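Local coordinates for protein FMN-dependent nitronate monooxygenase (Shewanella oneidensis, PDB 5LSM) that probably oxidises propionate 3-nitronate to 3-oxopropanoate with molecular oxygen, using bound FMN as its cofactor, and so detoxifies nitronates, at residues A84-Q89 with N291-D296. Sequence-based numbering, arbitrary orientation.
Sequences AAWLEQ and NEAVPD
The indole of Trp86 takes the methyl CG2 of Val294 over one face, a CH-pi contact with that carbon 3.8 Å from the centroid of the six-membered ring and 16° off its normal. At the ring edge, near its plane, lies ND2 of Asn291, 3.9 Å from CZ3 of Trp86, the amide turned 72° from the indole. Pro295 reaches the pyrrole end obliquely, its CD 3.7 Å from CD1 of Trp86, and Ala293 CB packs by CE3. CB of Trp86 already faces the loop, and CG anti to the backbone N (chi1 -179°) lays the indole across it. Gln89 brings NE2 to 3.6 Å from Ala293 CB.

The loop is shaped by a type I turn from Asn291 to Val294 and an Asx turn: Ala293 N donates to Asn291 OD1 at 2.9 Å. Asn291 ND2 hydrogen-bonds to Met287 O, so both ends of this amide are engaged beside the ring. Were Trp86 replaced by an alanine, a gap between helix and loop would probably open, and Val294 CG2 and Pro295 CD would lose the ring they pack on. Away from the FMN site, helix 80-89, in the excursion between barrel strands 66-71 and 128-132, thus packs on the loop linking helices 282-287 and 301-313; between the segments the contact is apolar and CH-pi, and Lys82, earlier on the same helix, adds a hydrogen bond to Glu292 O.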
loop_
_atom_site.group_PDB
_atom_site.type_symbol
_atom_site.label_atom_id
_atom_site.label_comp_id
_atom_site.label_asym_id
_atom_site.label_seq_id
_atom_site.Cartn_x
_atom_site.Cartn_y
_atom_site.Cartn_z
ATOM N N ALA A 84 -17.096 11.805 26.492
ATOM C CA ALA A 84 -17.333 11.198 27.786
ATOM C C ALA A 84 -17.470 9.683 27.665
ATOM O O ALA A 84 -16.999 8.955 28.526
ATOM C CB ALA A 84 -18.584 11.799 28.410
ATOM N N ALA A 85 -18.100 9.204 26.591
ATOM C CA ALA A 85 -18.230 7.745 26.356
ATOM C C ALA A 85 -16.896 7.060 26.063
ATOM O O ALA A 85 -16.723 5.877 26.357
ATOM C CB ALA A 85 -19.206 7.467 25.226
ATOM N N TRP A 86 -16.003 7.777 25.385
ATOM C CA TRP A 86 -14.679 7.259 25.059
ATOM C C TRP A 86 -13.859 7.173 26.332
ATOM O O TRP A 86 -13.180 6.177 26.578
ATOM C CB TRP A 86 -13.981 8.183 24.036
ATOM C CG TRP A 86 -12.637 7.725 23.626
ATOM C CD1 TRP A 86 -11.485 8.426 23.713
ATOM C CD2 TRP A 86 -12.293 6.440 23.081
ATOM N NE1 TRP A 86 -10.432 7.657 23.280
ATOM C CE2 TRP A 86 -10.906 6.437 22.873
ATOM C CE3 TRP A 86 -13.027 5.295 22.750
ATOM C CZ2 TRP A 86 -10.232 5.338 22.339
ATOM C CZ3 TRP A 86 -12.358 4.203 22.224
ATOM C CH2 TRP A 86 -10.971 4.230 22.034
ATOM N N LEU A 87 -13.944 8.222 27.145
ATOM C CA LEU A 87 -13.281 8.263 28.450
ATOM C C LEU A 87 -13.696 7.063 29.297
ATOM O O LEU A 87 -12.851 6.385 29.884
ATOM C CB LEU A 87 -13.637 9.574 29.174
ATOM C CG LEU A 87 -12.533 10.422 29.812
ATOM C CD1 LEU A 87 -11.192 10.280 29.108
ATOM C CD2 LEU A 87 -12.965 11.881 29.832
ATOM N N GLU A 88 -14.994 6.767 29.288
ATOM C CA GLU A 88 -15.554 5.651 30.049
ATOM C C GLU A 88 -14.949 4.339 29.596
ATOM O O GLU A 88 -14.659 3.469 30.409
ATOM C CB GLU A 88 -17.080 5.603 29.857
ATOM C CG GLU A 88 -17.804 4.622 30.762
ATOM C CD GLU A 88 -19.255 4.418 30.361
ATOM O OE1 GLU A 88 -19.800 5.253 29.600
ATOM O OE2 GLU A 88 -19.861 3.425 30.825
ATOM N N GLN A 89 -14.790 4.194 28.284
ATOM C CA GLN A 89 -14.168 3.003 27.703
ATOM C C GLN A 89 -12.716 2.759 28.142
ATOM O O GLN A 89 -12.264 1.615 28.202
ATOM C CB GLN A 89 -14.188 3.115 26.195
ATOM C CG GLN A 89 -15.569 3.104 25.593
ATOM C CD GLN A 89 -15.632 2.199 24.391
ATOM O OE1 GLN A 89 -15.021 1.120 24.371
ATOM N NE2 GLN A 89 -16.332 2.643 23.364
ATOM N N ASN A 291 -11.100 2.429 15.534
ATOM C CA ASN A 291 -12.252 2.394 16.438
ATOM C C ASN A 291 -13.258 3.503 16.152
ATOM O O ASN A 291 -12.938 4.684 16.229
ATOM C CB ASN A 291 -11.785 2.469 17.892
ATOM C CG ASN A 291 -12.846 1.995 18.880
ATOM O OD1 ASN A 291 -14.007 2.401 18.811
ATOM N ND2 ASN A 291 -12.439 1.156 19.825
ATOM N N GLU A 292 -14.515 3.110 15.993
ATOM C CA GLU A 292 -15.573 4.004 15.542
ATOM C C GLU A 292 -16.043 4.948 16.660
ATOM O O GLU A 292 -16.670 5.969 16.387
ATOM C CB GLU A 292 -16.749 3.178 15.015
ATOM C CG GLU A 292 -16.367 2.165 13.924
ATOM C CD GLU A 292 -15.582 0.933 14.430
ATOM O OE1 GLU A 292 -15.773 0.488 15.594
ATOM O OE2 GLU A 292 -14.783 0.379 13.637
ATOM N N ALA A 293 -15.670 4.643 17.905
ATOM C CA ALA A 293 -16.117 5.403 19.092
ATOM C C ALA A 293 -15.226 6.603 19.489
ATOM O O ALA A 293 -15.607 7.396 20.334
ATOM C CB ALA A 293 -16.244 4.454 20.275
ATOM N N VAL A 294 -14.038 6.708 18.902
ATOM C CA VAL A 294 -13.116 7.799 19.189
ATOM C C VAL A 294 -13.657 9.145 18.704
ATOM O O VAL A 294 -14.180 9.247 17.613
ATOM C CB VAL A 294 -11.763 7.546 18.514
ATOM C CG1 VAL A 294 -10.746 8.610 18.904
ATOM C CG2 VAL A 294 -11.260 6.158 18.886
ATOM N N PRO A 295 -13.516 10.195 19.523
ATOM C CA PRO A 295 -14.002 11.489 19.073
ATOM C C PRO A 295 -13.263 12.050 17.854
ATOM O O PRO A 295 -12.105 11.696 17.584
ATOM C CB PRO A 295 -13.796 12.401 20.293
ATOM C CG PRO A 295 -12.915 11.649 21.224
ATOM C CD PRO A 295 -13.137 10.208 20.948
ATOM N N ASP A 296 -13.915 12.991 17.183
ATOM C CA ASP A 296 -13.348 13.621 16.010
ATOM C C ASP A 296 -12.026 14.323 16.317
ATOM O O ASP A 296 -11.786 14.767 17.431
ATOM C CB ASP A 296 -14.339 14.609 15.408
ATOM C CG ASP A 296 -15.544 13.926 14.803
ATOM O OD1 ASP A 296 -15.448 12.720 14.488
ATOM O OD2 ASP A 296 -16.585 14.604 14.640
#